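PDB 5YLY: nitrate reductase from Ulva prolifera, which probably catalyses the NADH-dependent reduction of nitrate to nitrite, the first step of nitrate assimilation, its FAD-bearing cytochrome b5 reductase domain being the part described here. Local coordinates for residues K41-H46 and I126-E131; K68-R73 and F102-K107; R88-T93 and G121-I126. One frame throughout, in Å; residues are numbered along the deposited sequence.

Contact 1. Residues K41-H46 and I126-E131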
loop_
_atom_site.group_PDB
_atom_site.type_symbol
_atom_site.label_atom_id
_atom_site.label_comp_id
_atom_site.label_asym_id
_atom_site.label_seq_id
_atom_site.Cartn_x
_atom_site.Cartn_y
_atom_site.Cartn_z
ATOM N N LYS A 41 12.750 11.696 -10.730
ATOM C CA LYS A 41 12.561 10.256 -10.975
ATOM C C LYS A 41 13.804 9.632 -10.375
ATOM O O LYS A 41 14.909 9.845 -10.883
ATOM C CB LYS A 41 12.475 9.974 -12.493
ATOM C CG LYS A 41 12.318 8.480 -12.803
ATOM C CD LYS A 41 11.965 8.205 -14.273
ATOM C CE LYS A 41 13.131 8.319 -15.188
ATOM N NZ LYS A 41 12.791 7.814 -16.546
ATOM N N ILE A 42 13.652 8.977 -9.205
ATOM C CA ILE A 42 14.802 8.496 -8.441
ATOM C C ILE A 42 14.801 6.973 -8.238
ATOM O O ILE A 42 13.847 6.449 -7.693
ATOM C CB ILE A 42 14.782 9.217 -7.067
ATOM C CG1 ILE A 42 14.868 10.778 -7.241
ATOM C CG2 ILE A 42 15.947 8.708 -6.167
ATOM C CD1 ILE A 42 14.472 11.544 -5.977
ATOM N N LYS A 43 15.846 6.298 -8.670
ATOM C CA LYS A 43 15.912 4.844 -8.512
ATOM C C LYS A 43 16.035 4.455 -7.052
ATOM O O LYS A 43 16.882 4.993 -6.336
ATOM C CB LYS A 43 17.116 4.272 -9.232
ATOM C CG LYS A 43 17.052 4.356 -10.718
ATOM C CD LYS A 43 18.141 3.412 -11.297
ATOM C CE LYS A 43 18.066 3.352 -12.792
ATOM N NZ LYS A 43 16.768 2.800 -13.267
ATOM N N ILE A 44 15.209 3.497 -6.623
ATOM C CA ILE A 44 15.334 2.936 -5.272
ATOM C C ILE A 44 16.199 1.690 -5.408
ATOM O O ILE A 44 17.099 1.432 -4.603
ATOM C CB ILE A 44 13.951 2.646 -4.677
ATOM C CG1 ILE A 44 13.315 3.996 -4.264
ATOM C CG2 ILE A 44 14.045 1.678 -3.476
ATOM C CD1 ILE A 44 11.842 3.939 -3.952
ATOM N N SER A 45 15.892 0.907 -6.418
ATOM C CA SER A 45 16.667 -0.282 -6.746
ATOM C C SER A 45 16.569 -0.495 -8.243
ATOM O O SER A 45 15.963 0.344 -8.920
ATOM C CB SER A 45 16.195 -1.473 -5.923
ATOM O OG SER A 45 14.837 -1.730 -6.186
ATOM N N HIS A 46 17.195 -1.570 -8.788
ATOM C CA HIS A 46 17.218 -1.805 -10.236
ATOM C C HIS A 46 15.828 -1.825 -10.878
ATOM O O HIS A 46 15.718 -1.420 -12.024
ATOM C CB HIS A 46 18.022 -3.067 -10.621
ATOM C CG HIS A 46 17.250 -4.352 -10.499
ATOM N ND1 HIS A 46 17.187 -5.051 -9.303
ATOM C CD2 HIS A 46 16.526 -5.014 -11.429
ATOM C CE1 HIS A 46 16.457 -6.127 -9.556
ATOM N NE2 HIS A 46 16.019 -6.134 -10.816
ATOM N N ILE A 126 5.392 2.524 -18.800
ATOM C CA ILE A 126 5.042 3.874 -19.256
ATOM C C ILE A 126 5.631 4.888 -18.273
ATOM O O ILE A 126 6.281 5.843 -18.698
ATOM C CB ILE A 126 3.510 4.046 -19.448
ATOM C CG1 ILE A 126 3.061 3.328 -20.748
ATOM C CG2 ILE A 126 3.113 5.540 -19.479
ATOM C CD1 ILE A 126 1.542 3.049 -20.801
ATOM N N LEU A 127 5.406 4.669 -16.955
ATOM C CA LEU A 127 5.937 5.539 -15.909
ATOM C C LEU A 127 7.461 5.581 -15.965
ATOM O O LEU A 127 8.034 6.664 -16.029
ATOM C CB LEU A 127 5.481 5.060 -14.530
ATOM C CG LEU A 127 3.972 5.204 -14.233
ATOM C CD1 LEU A 127 3.658 4.605 -12.846
ATOM C CD2 LEU A 127 3.546 6.695 -14.285
ATOM N N GLU A 128 8.115 4.410 -16.031
ATOM C CA GLU A 128 9.585 4.340 -16.099
ATOM C C GLU A 128 10.150 5.096 -17.320
ATOM O O GLU A 128 11.245 5.655 -17.238
ATOM C CB GLU A 128 10.055 2.862 -16.094
ATOM C CG GLU A 128 11.578 2.672 -16.020
ATOM C CD GLU A 128 12.278 3.191 -14.778
ATOM O OE1 GLU A 128 11.596 3.498 -13.776
ATOM O OE2 GLU A 128 13.528 3.254 -14.795
ATOM N N ALA A 129 9.388 5.146 -18.433
ATOM C CA ALA A 129 9.855 5.835 -19.636
ATOM C C ALA A 129 9.668 7.357 -19.541
ATOM O O ALA A 129 10.212 8.081 -20.376
ATOM C CB ALA A 129 9.158 5.278 -20.878
ATOM N N LEU A 130 8.939 7.852 -18.501
ATOM C CA LEU A 130 8.728 9.301 -18.368
ATOM C C LEU A 130 9.991 10.053 -18.079
ATOM O O LEU A 130 10.867 9.534 -17.393
ATOM C CB LEU A 130 7.736 9.637 -17.255
ATOM C CG LEU A 130 6.291 9.165 -17.390
ATOM C CD1 LEU A 130 5.506 9.636 -16.236
ATOM C CD2 LEU A 130 5.634 9.669 -18.715
ATOM N N GLU A 131 10.094 11.273 -18.617
ATOM C CA GLU A 131 11.229 12.147 -18.322
ATOM C C GLU A 131 10.690 13.264 -17.424
ATOM O O GLU A 131 9.496 13.566 -17.486
ATOM C CB GLU A 131 11.856 12.739 -19.593
ATOM C CG GLU A 131 12.538 11.700 -20.489
ATOM C CD GLU A 131 13.740 10.966 -19.912
ATOM O OE1 GLU A 131 14.354 11.456 -18.938
ATOM O OE2 GLU A 131 14.090 9.902 -20.465
HETATM O O HOH W 1 15.192 8.990 -17.686
HETATM O O HOH W 2 14.588 5.242 -16.468
HETATM O O HOH W 3 14.558 4.810 -12.725
HETATM O O HOH W 4 14.422 0.875 -13.631
#

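Contact 2. Residues K68-R73 and F102-K107. With FAD (flavin-adenine dinucleotide), chain C.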
loop_
_atom_site.group_PDB
_atom_site.type_symbol
_atom_site.label_atom_id
_atom_site.label_comp_id
_atom_site.label_asym_id
_atom_site.label_seq_id
_atom_site.Cartn_x
_atom_site.Cartn_y
_atom_site.Cartn_z
ATOM N N LYS A 68 -7.552 5.741 1.397
ATOM C CA LYS A 68 -7.889 5.979 0.002
ATOM C C LYS A 68 -6.647 6.044 -0.917
ATOM O O LYS A 68 -5.503 6.212 -0.459
ATOM C CB LYS A 68 -8.785 7.213 -0.129
ATOM C CG LYS A 68 -10.050 7.019 0.746
ATOM C CD LYS A 68 -11.211 7.877 0.343
ATOM C CE LYS A 68 -12.391 7.621 1.260
ATOM N NZ LYS A 68 -13.557 8.435 0.848
ATOM N N HIS A 69 -6.886 5.888 -2.229
ATOM C CA HIS A 69 -5.803 5.903 -3.235
ATOM C C HIS A 69 -6.217 6.792 -4.428
ATOM O O HIS A 69 -7.259 7.453 -4.380
ATOM C CB HIS A 69 -5.512 4.446 -3.689
ATOM C CG HIS A 69 -6.655 3.764 -4.396
ATOM N ND1 HIS A 69 -7.574 2.987 -3.708
ATOM C CD2 HIS A 69 -6.940 3.706 -5.723
ATOM C CE1 HIS A 69 -8.411 2.516 -4.626
ATOM N NE2 HIS A 69 -8.060 2.913 -5.854
ATOM N N MET A 70 -5.415 6.785 -5.500
ATOM C CA MET A 70 -5.677 7.600 -6.690
ATOM C C MET A 70 -5.566 6.761 -7.949
ATOM O O MET A 70 -4.902 5.725 -7.937
ATOM C CB MET A 70 -4.652 8.755 -6.784
ATOM C CG MET A 70 -3.218 8.281 -6.866
ATOM S SD MET A 70 -1.862 9.512 -6.808
ATOM C CE MET A 70 -2.539 10.697 -5.729
ATOM N N LEU A 71 -6.166 7.230 -9.035
ATOM C CA LEU A 71 -6.019 6.556 -10.314
ATOM C C LEU A 71 -5.110 7.446 -11.128
ATOM O O LEU A 71 -5.315 8.664 -11.212
ATOM C CB LEU A 71 -7.392 6.378 -11.015
ATOM C CG LEU A 71 -8.405 5.581 -10.221
ATOM C CD1 LEU A 71 -9.751 5.539 -10.971
ATOM C CD2 LEU A 71 -7.903 4.175 -9.939
ATOM N N ILE A 72 -4.075 6.863 -11.684
ATOM C CA ILE A 72 -3.133 7.640 -12.477
ATOM C C ILE A 72 -3.215 7.144 -13.903
ATOM O O ILE A 72 -3.244 5.931 -14.120
ATOM C CB ILE A 72 -1.708 7.499 -11.909
ATOM C CG1 ILE A 72 -1.670 8.061 -10.451
ATOM C CG2 ILE A 72 -0.682 8.195 -12.816
ATOM C CD1 ILE A 72 -0.524 7.770 -9.693
ATOM N N ARG A 73 -3.251 8.074 -14.852
ATOM C CA ARG A 73 -3.376 7.676 -16.257
ATOM C C ARG A 73 -2.538 8.511 -17.189
ATOM O O ARG A 73 -2.148 9.636 -16.850
ATOM C CB ARG A 73 -4.850 7.681 -16.711
ATOM C CG ARG A 73 -5.425 9.051 -16.959
ATOM C CD ARG A 73 -6.894 8.981 -17.361
ATOM N NE ARG A 73 -7.276 10.229 -17.995
ATOM C CZ ARG A 73 -8.387 10.392 -18.708
ATOM N NH1 ARG A 73 -8.643 11.557 -19.287
ATOM N NH2 ARG A 73 -9.256 9.396 -18.833
ATOM N N PHE A 102 3.533 14.673 -4.435
ATOM C CA PHE A 102 3.337 13.327 -3.905
ATOM C C PHE A 102 4.402 12.440 -4.512
ATOM O O PHE A 102 4.877 12.688 -5.643
ATOM C CB PHE A 102 1.929 12.753 -4.130
ATOM C CG PHE A 102 1.515 12.558 -5.573
ATOM C CD1 PHE A 102 1.808 11.381 -6.242
ATOM C CD2 PHE A 102 0.837 13.555 -6.259
ATOM C CE1 PHE A 102 1.432 11.205 -7.590
ATOM C CE2 PHE A 102 0.430 13.372 -7.589
ATOM C CZ PHE A 102 0.712 12.196 -8.247
ATOM N N ASP A 103 4.733 11.380 -3.788
ATOM C CA ASP A 103 5.739 10.424 -4.240
ATOM C C ASP A 103 5.067 9.110 -4.502
ATOM O O ASP A 103 4.321 8.661 -3.650
ATOM C CB ASP A 103 6.761 10.188 -3.114
ATOM C CG ASP A 103 7.679 11.342 -2.819
ATOM O OD1 ASP A 103 7.578 12.377 -3.520
ATOM O OD2 ASP A 103 8.458 11.236 -1.854
ATOM N N LEU A 104 5.412 8.447 -5.612
ATOM C CA LEU A 104 4.896 7.115 -5.901
ATOM C C LEU A 104 6.098 6.205 -5.882
ATOM O O LEU A 104 7.092 6.513 -6.536
ATOM C CB LEU A 104 4.286 6.992 -7.317
ATOM C CG LEU A 104 3.153 7.880 -7.699
ATOM C CD1 LEU A 104 2.755 7.546 -9.140
ATOM C CD2 LEU A 104 1.941 7.711 -6.714
ATOM N N VAL A 105 5.992 5.063 -5.203
ATOM C CA VAL A 105 7.053 4.052 -5.264
ATOM C C VAL A 105 6.462 2.960 -6.134
ATOM O O VAL A 105 5.409 2.412 -5.803
ATOM C CB VAL A 105 7.469 3.595 -3.843
ATOM C CG1 VAL A 105 8.319 2.327 -3.896
ATOM C CG2 VAL A 105 8.212 4.718 -3.144
ATOM N N VAL A 106 7.090 2.702 -7.301
ATOM C CA VAL A 106 6.538 1.807 -8.296
ATOM C C VAL A 106 7.492 0.670 -8.644
ATOM O O VAL A 106 8.646 0.903 -8.999
ATOM C CB VAL A 106 6.056 2.590 -9.580
ATOM C CG1 VAL A 106 5.443 1.654 -10.628
ATOM C CG2 VAL A 106 5.070 3.722 -9.227
ATOM N N LYS A 107 6.978 -0.555 -8.590
ATOM C CA LYS A 107 7.720 -1.734 -9.056
ATOM C C LYS A 107 7.604 -1.741 -10.602
ATOM O O LYS A 107 6.491 -1.764 -11.145
ATOM C CB LYS A 107 7.086 -3.015 -8.466
ATOM C CG LYS A 107 7.755 -4.320 -8.962
ATOM C CD LYS A 107 9.143 -4.527 -8.408
ATOM C CE LYS A 107 9.456 -6.014 -8.309
ATOM N NZ LYS A 107 10.696 -6.248 -7.520
HETATM P PA FAD C . 0.001 -4.907 -16.155
HETATM O O1A FAD C . 0.189 -4.631 -17.600
HETATM O O2A FAD C . -1.349 -4.505 -15.608
HETATM O O5B FAD C . 0.315 -6.480 -15.902
HETATM C C5B FAD C . -0.545 -7.259 -15.042
HETATM C C4B FAD C . 0.279 -8.067 -14.070
HETATM O O4B FAD C . 1.232 -8.898 -14.769
HETATM C C3B FAD C . 1.132 -7.270 -13.094
HETATM O O3B FAD C . 0.360 -6.728 -12.025
HETATM C C2B FAD C . 2.146 -8.320 -12.634
HETATM O O2B FAD C . 1.663 -9.098 -11.545
HETATM C C1B FAD C . 2.314 -9.193 -13.894
HETATM N N9A FAD C . 3.576 -8.991 -14.609
HETATM C C8A FAD C . 3.743 -8.381 -15.825
HETATM N N7A FAD C . 4.993 -8.305 -16.219
HETATM C C5A FAD C . 5.700 -8.898 -15.184
HETATM C C6A FAD C . 7.081 -9.081 -14.957
HETATM N N6A FAD C . 8.036 -8.508 -15.695
HETATM N N1A FAD C . 7.453 -9.743 -13.838
HETATM C C2A FAD C . 6.505 -10.149 -12.983
HETATM N N3A FAD C . 5.180 -9.984 -13.066
HETATM C C4A FAD C . 4.839 -9.346 -14.195
HETATM N N1 FAD C . 1.844 -0.651 -7.643
HETATM C C2 FAD C . 3.038 -0.052 -7.335
HETATM O O2 FAD C . 4.072 -0.363 -7.945
HETATM N N3 FAD C . 3.084 0.922 -6.324
HETATM C C4 FAD C . 2.001 1.356 -5.563
HETATM O O4 FAD C . 2.123 2.269 -4.769
HETATM C C4X FAD C . 0.740 0.687 -5.878
HETATM N N5 FAD C . -0.324 1.007 -5.181
HETATM C C5X FAD C . -1.518 0.337 -5.459
HETATM C C6 FAD C . -2.655 0.647 -4.700
HETATM C C7 FAD C . -3.872 0.009 -4.939
HETATM C C7M FAD C . -5.058 0.355 -4.074
HETATM C C8 FAD C . -3.963 -0.972 -5.965
HETATM C C8M FAD C . -5.281 -1.651 -6.287
HETATM C C9 FAD C . -2.827 -1.295 -6.705
HETATM C C9A FAD C . -1.607 -0.645 -6.466
HETATM N N10 FAD C . -0.432 -0.931 -7.230
HETATM C C10 FAD C . 0.764 -0.303 -6.950
HETATM C "C1'" FAD C . -0.474 -1.788 -8.428
HETATM C "C2'" FAD C . -0.766 -1.005 -9.709
HETATM O "O2'" FAD C . -2.136 -0.600 -9.753
HETATM C "C3'" FAD C . -0.447 -1.801 -10.975
HETATM O "O3'" FAD C . -1.211 -3.001 -10.998
HETATM C "C4'" FAD C . 1.042 -2.090 -11.180
HETATM O "O4'" FAD C . 1.737 -0.852 -11.334
HETATM C "C5'" FAD C . 1.330 -2.974 -12.377
HETATM O "O5'" FAD C . 0.621 -2.452 -13.521
HETATM P P FAD C . 1.221 -2.573 -15.009
HETATM O O1P FAD C . 0.359 -1.813 -15.943
HETATM O O2P FAD C . 2.695 -2.249 -15.011
HETATM O O3P FAD C . 1.085 -4.134 -15.272
#

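Contact 3. Residues R88-T93 and G121-I126. With FAD (flavin-adenine dinucleotide), chain C.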
loop_
_atom_site.group_PDB
_atom_site.type_symbol
_atom_site.label_atom_id
_atom_site.label_comp_id
_atom_site.label_asym_id
_atom_site.label_seq_id
_atom_site.Cartn_x
_atom_site.Cartn_y
_atom_site.Cartn_z
ATOM N N ARG A 88 -3.945 3.037 -13.879
ATOM C CA ARG A 88 -3.727 2.089 -12.787
ATOM C C ARG A 88 -3.904 2.818 -11.464
ATOM O O ARG A 88 -3.681 4.036 -11.405
ATOM C CB ARG A 88 -2.326 1.434 -12.833
ATOM C CG ARG A 88 -2.025 0.591 -14.072
ATOM C CD ARG A 88 -2.824 -0.701 -14.163
ATOM N NE ARG A 88 -2.398 -1.510 -15.309
ATOM C CZ ARG A 88 -2.957 -1.507 -16.522
ATOM N NH1 ARG A 88 -3.993 -0.718 -16.787
ATOM N NH2 ARG A 88 -2.475 -2.282 -17.480
ATOM N N ALA A 89 -4.262 2.069 -10.412
ATOM C CA ALA A 89 -4.391 2.584 -9.053
ATOM C C ALA A 89 -3.018 2.665 -8.373
ATOM O O ALA A 89 -2.206 1.772 -8.554
ATOM C CB ALA A 89 -5.284 1.668 -8.237
ATOM N N TYR A 90 -2.772 3.720 -7.578
ATOM C CA TYR A 90 -1.532 3.870 -6.790
ATOM C C TYR A 90 -1.855 4.525 -5.469
ATOM O O TYR A 90 -2.695 5.440 -5.399
ATOM C CB TYR A 90 -0.429 4.689 -7.506
ATOM C CG TYR A 90 0.072 3.976 -8.732
ATOM C CD1 TYR A 90 1.026 2.955 -8.632
ATOM C CD2 TYR A 90 -0.495 4.220 -9.983
ATOM C CE1 TYR A 90 1.400 2.206 -9.746
ATOM C CE2 TYR A 90 -0.077 3.513 -11.115
ATOM C CZ TYR A 90 0.821 2.471 -10.980
ATOM O OH TYR A 90 1.127 1.724 -12.096
ATOM N N THR A 91 -1.181 4.064 -4.431
ATOM C CA THR A 91 -1.234 4.721 -3.131
ATOM C C THR A 91 0.132 5.360 -2.983
ATOM O O THR A 91 1.146 4.657 -2.832
ATOM C CB THR A 91 -1.552 3.802 -1.966
ATOM O OG1 THR A 91 -2.820 3.196 -2.175
ATOM C CG2 THR A 91 -1.588 4.579 -0.621
ATOM N N PRO A 92 0.204 6.698 -3.000
ATOM C CA PRO A 92 1.530 7.345 -2.846
ATOM C C PRO A 92 2.147 7.037 -1.492
ATOM O O PRO A 92 1.436 6.678 -0.542
ATOM C CB PRO A 92 1.199 8.850 -2.873
ATOM C CG PRO A 92 -0.122 8.937 -3.512
ATOM C CD PRO A 92 -0.876 7.686 -3.182
ATOM N N THR A 93 3.483 7.166 -1.400
ATOM C CA THR A 93 4.159 6.956 -0.122
ATOM C C THR A 93 4.200 8.249 0.700
ATOM O O THR A 93 4.840 8.300 1.762
ATOM C CB THR A 93 5.544 6.371 -0.348
ATOM O OG1 THR A 93 6.277 7.242 -1.218
ATOM C CG2 THR A 93 5.484 4.969 -0.925
ATOM N N GLY A 121 4.914 -5.196 -17.675
ATOM C CA GLY A 121 3.754 -4.448 -17.210
ATOM C C GLY A 121 3.584 -3.186 -18.022
ATOM O O GLY A 121 4.544 -2.429 -18.197
ATOM N N LYS A 122 2.363 -2.959 -18.547
ATOM C CA LYS A 122 2.078 -1.815 -19.417
ATOM C C LYS A 122 2.345 -0.427 -18.782
ATOM O O LYS A 122 3.155 0.334 -19.311
ATOM C CB LYS A 122 0.643 -1.912 -19.963
ATOM C CG LYS A 122 0.335 -0.931 -21.092
ATOM C CD LYS A 122 -0.692 -1.474 -22.081
ATOM C CE LYS A 122 -2.108 -1.562 -21.555
ATOM N NZ LYS A 122 -3.013 -2.239 -22.535
ATOM N N PHE A 123 1.645 -0.091 -17.692
ATOM C CA PHE A 123 1.744 1.222 -17.081
ATOM C C PHE A 123 3.029 1.453 -16.279
ATOM O O PHE A 123 3.548 2.580 -16.319
ATOM C CB PHE A 123 0.508 1.530 -16.246
ATOM C CG PHE A 123 0.301 3.014 -16.060
ATOM C CD1 PHE A 123 0.020 3.837 -17.154
ATOM C CD2 PHE A 123 0.451 3.601 -14.805
ATOM C CE1 PHE A 123 -0.132 5.216 -16.988
ATOM C CE2 PHE A 123 0.263 4.973 -14.636
ATOM C CZ PHE A 123 -0.043 5.768 -15.727
ATOM N N SER A 124 3.565 0.424 -15.578
ATOM C CA SER A 124 4.838 0.640 -14.862
ATOM C C SER A 124 5.986 0.984 -15.855
ATOM O O SER A 124 6.819 1.831 -15.534
ATOM C CB SER A 124 5.194 -0.526 -13.946
ATOM O OG SER A 124 5.304 -1.737 -14.673
ATOM N N GLN A 125 5.980 0.402 -17.084
ATOM C CA GLN A 125 6.993 0.755 -18.092
ATOM C C GLN A 125 6.692 2.153 -18.668
ATOM O O GLN A 125 7.623 2.910 -18.942
ATOM C CB GLN A 125 7.102 -0.303 -19.205
ATOM C CG GLN A 125 7.606 -1.631 -18.703
ATOM C CD GLN A 125 7.585 -2.681 -19.787
ATOM O OE1 GLN A 125 8.579 -2.904 -20.467
ATOM N NE2 GLN A 125 6.463 -3.371 -19.957
ATOM N N ILE A 126 5.392 2.524 -18.800
ATOM C CA ILE A 126 5.042 3.874 -19.256
ATOM C C ILE A 126 5.631 4.888 -18.273
ATOM O O ILE A 126 6.281 5.843 -18.698
ATOM C CB ILE A 126 3.510 4.046 -19.448
ATOM C CG1 ILE A 126 3.061 3.328 -20.748
ATOM C CG2 ILE A 126 3.113 5.540 -19.479
ATOM C CD1 ILE A 126 1.542 3.049 -20.801
HETATM P PA FAD C . 0.001 -4.907 -16.155
HETATM O O1A FAD C . 0.189 -4.631 -17.600
HETATM O O2A FAD C . -1.349 -4.505 -15.608
HETATM O O5B FAD C . 0.315 -6.480 -15.902
HETATM C C5B FAD C . -0.545 -7.259 -15.042
HETATM C C4B FAD C . 0.279 -8.067 -14.070
HETATM O O4B FAD C . 1.232 -8.898 -14.769
HETATM C C3B FAD C . 1.132 -7.270 -13.094
HETATM O O3B FAD C . 0.360 -6.728 -12.025
HETATM C C2B FAD C . 2.146 -8.320 -12.634
HETATM O O2B FAD C . 1.663 -9.098 -11.545
HETATM C C1B FAD C . 2.314 -9.193 -13.894
HETATM N N9A FAD C . 3.576 -8.991 -14.609
HETATM C C8A FAD C . 3.743 -8.381 -15.825
HETATM N N7A FAD C . 4.993 -8.305 -16.219
HETATM C C5A FAD C . 5.700 -8.898 -15.184
HETATM C C6A FAD C . 7.081 -9.081 -14.957
HETATM N N6A FAD C . 8.036 -8.508 -15.695
HETATM N N1A FAD C . 7.453 -9.743 -13.838
HETATM C C2A FAD C . 6.505 -10.149 -12.983
HETATM N N3A FAD C . 5.180 -9.984 -13.066
HETATM C C4A FAD C . 4.839 -9.346 -14.195
HETATM N N1 FAD C . 1.844 -0.651 -7.643
HETATM C C2 FAD C . 3.038 -0.052 -7.335
HETATM O O2 FAD C . 4.072 -0.363 -7.945
HETATM N N3 FAD C . 3.084 0.922 -6.324
HETATM C C4 FAD C . 2.001 1.356 -5.563
HETATM O O4 FAD C . 2.123 2.269 -4.769
HETATM C C4X FAD C . 0.740 0.687 -5.878
HETATM N N5 FAD C . -0.324 1.007 -5.181
HETATM C C5X FAD C . -1.518 0.337 -5.459
HETATM C C6 FAD C . -2.655 0.647 -4.700
HETATM C C7 FAD C . -3.872 0.009 -4.939
HETATM C C7M FAD C . -5.058 0.355 -4.074
HETATM C C8 FAD C . -3.963 -0.972 -5.965
HETATM C C8M FAD C . -5.281 -1.651 -6.287
HETATM C C9 FAD C . -2.827 -1.295 -6.705
HETATM C C9A FAD C . -1.607 -0.645 -6.466
HETATM N N10 FAD C . -0.432 -0.931 -7.230
HETATM C C10 FAD C . 0.764 -0.303 -6.950
HETATM C "C1'" FAD C . -0.474 -1.788 -8.428
HETATM C "C2'" FAD C . -0.766 -1.005 -9.709
HETATM O "O2'" FAD C . -2.136 -0.600 -9.753
HETATM C "C3'" FAD C . -0.447 -1.801 -10.975
HETATM O "O3'" FAD C . -1.211 -3.001 -10.998
HETATM C "C4'" FAD C . 1.042 -2.090 -11.180
HETATM O "O4'" FAD C . 1.737 -0.852 -11.334
HETATM C "C5'" FAD C . 1.330 -2.974 -12.377
HETATM O "O5'" FAD C . 0.621 -2.452 -13.521
HETATM P P FAD C . 1.221 -2.573 -15.009
HETATM O O1P FAD C . 0.359 -1.813 -15.943
HETATM O O2P FAD C . 2.695 -2.249 -15.011
HETATM O O3P FAD C . 1.085 -4.134 -15.272
#

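Contact 1. Residues K41-H46 and I126-E131
Lys41, at the end of strand 34-43, passes Glu128 and Leu130 where helix 122-129 ends and runs into a loop, the nearest CA pair being Lys41 CA and Glu131 CA at 7.7 Å. Side chains bridge that gap. Lys41 turns its CG anti to the backbone N (chi1 178°) and bends once, at chi3, which brings NZ over the C-terminal end of the helix. There the ammonium donates to two main-chain carbonyls: Leu130 O at 2.7 Å, met almost head-on with a C=O...N angle of 161°, and Glu128 O, also at 2.7 Å, approached from a position tilted 29° out of the carbonyl plane. Two waters lie slightly farther from NZ, one bonded on to Glu131 OE1 and one to Glu128 OE2. Four oxygens thus surround a nitrogen with three protons to give, and the two waters probably share or alternate. With Lys41 cut back to an alanine, the carbonyls of Glu128 and Leu130 would probably lose their shared ammonium donor, and the water links to the two carboxylates would be broken. Lys43 crosses the Glu128 side chain at about a right angle, and its NZ makes a long salt bridge of 3.6 Å to Glu128 OE2, reinforced by a water hydrogen-bonded to both. The other carboxylate oxygen, OE1, is held by Thr49 of strand 48-54. The Lys41 ammonium lies against carbonyls at and just past the helix C-terminus, where the helix dipole would probably favour a positive charge; at the surface, it ties a strand of the FAD-binding beta-barrel to the helix packed against it.

Contact 2. Residues K68-R73 and F102-K107
Val105 O accepts the flavin N3-H at 2.8 Å in a nearly straight bond, N-H...O 169°. Two residues on, Lys107 N donates to flavin O2 at 3.0 Å, so the edge of strand 101-107 reads the pyrimidine end of the isoalloxazine through its main chain. At the other end of the ring system, His69 lays one face of its imidazole over the methyl C7M, with ND1 3.7 Å from it. The two strands therefore hold opposite ends of the flavin, while the side chains of Met70, Ile72, Phe102 and Leu104 meet inside the barrel. In the conformer given, Met70 SD sits over one face of the Phe102 ring, 4.1 Å from its centroid and displaced toward the rim, a Met-aromatic contact. The terminal CE lies almost on the ring normal as a CH-pi partner, but Met70 has a second conformer, which makes that position less certain. Chi1 of 60° places Met70 CG between its own N and carbonyl carbon, from where the chain extends toward the ring. Ile72 and Leu104 meet tip to tip, CD1 to CD1, at 3.3 Å, tighter than usual for two methyl carbons. The segments cross at 77° with their axes 11.2 Å apart, and neither is the other's neighbour in the six-stranded antiparallel sheet, which closes the interior as the barrel of the ferredoxin reductase-like FAD-binding domain. Residues of other strands complete that interior: Phe53 meets the Phe102 ring, Val138 packs on Met70, and Val136 on Ile72. Lys107 NZ bridges to Asp47 and Asp205.

Contact 3. Residues R88-T93 and G121-I126
Arg88 CG packs 3.5 Å from Phe123 CB, and the two side chains run past each other in opposite directions beside the FAD pyrophosphate. Both residues also bind it. Arg88 NE reaches O1P at 2.8 Å and O2A more distantly, and NH2 adds a third bond, to O2A, all weak because the N-H directions are poorly aligned; Phe123 N reaches the same O1P from the helix side. Lys122 N donates to O1A with an N-H...O angle of 169°, and Ser124 grips O2P twice, through its backbone N and through OG at 2.7 Å. Three consecutive amides in the first turn of helix 122-129 therefore point at the two phosphates, where the helix dipole would probably add to the attraction of the arginine. Residues Arg88 to Thr91, at and just after the end of the strand, fit the Arg-x-Tyr-(Thr/Ser) motif of the ferredoxin reductase-like barrel; the helix amides complete the phosphate site. Tyr90 supplies the motif's next element: OH shares a hydrogen bond of 2.8 Å with the ribityl O4', and ring atom CD1 lies 3.6 Å from flavin C4X. Ala89 O accepts from O2', and Thr91 N donates to flavin N5. One shell out, the Tyr90 hydroxyl abuts the edge of the Phe123 ring, 3.4 Å from CD2, in that ring's plane. Gly121, at the N-cap, leaves room for O2P, which a CB would overlap. Gln125 NE2 folds back to Gly121 O at 2.8 Å, approaching from above the carbonyl plane. Farther out, Glu84 pairs with Lys122 NZ, and Tyr109 N bonds Ser124 OG.

Contacts 2 and 3 are buried and both touch FAD, with centres 6 Å apart; contact 1 lies at the surface. Helix 122-129 serves contacts 1 and 3 from its two ends: its N-terminal amides face phosphate in contact 3, whereas carbonyls at and just beyond its C-terminal end meet a lysine in contact 1. Contacts 2 and 3 are joined by main-chain pairing of neighbouring strands 69-75 and 85-90, through Ile72 N and Arg88 O at 2.9 Å. Between its protein segments contact 2 is wholly apolar, and contact 1 is charged and water-bridged. Contact 3 combines apolar packing with bonds to the cofactor. Leu127 links the three, touching both Val106 and Tyr90.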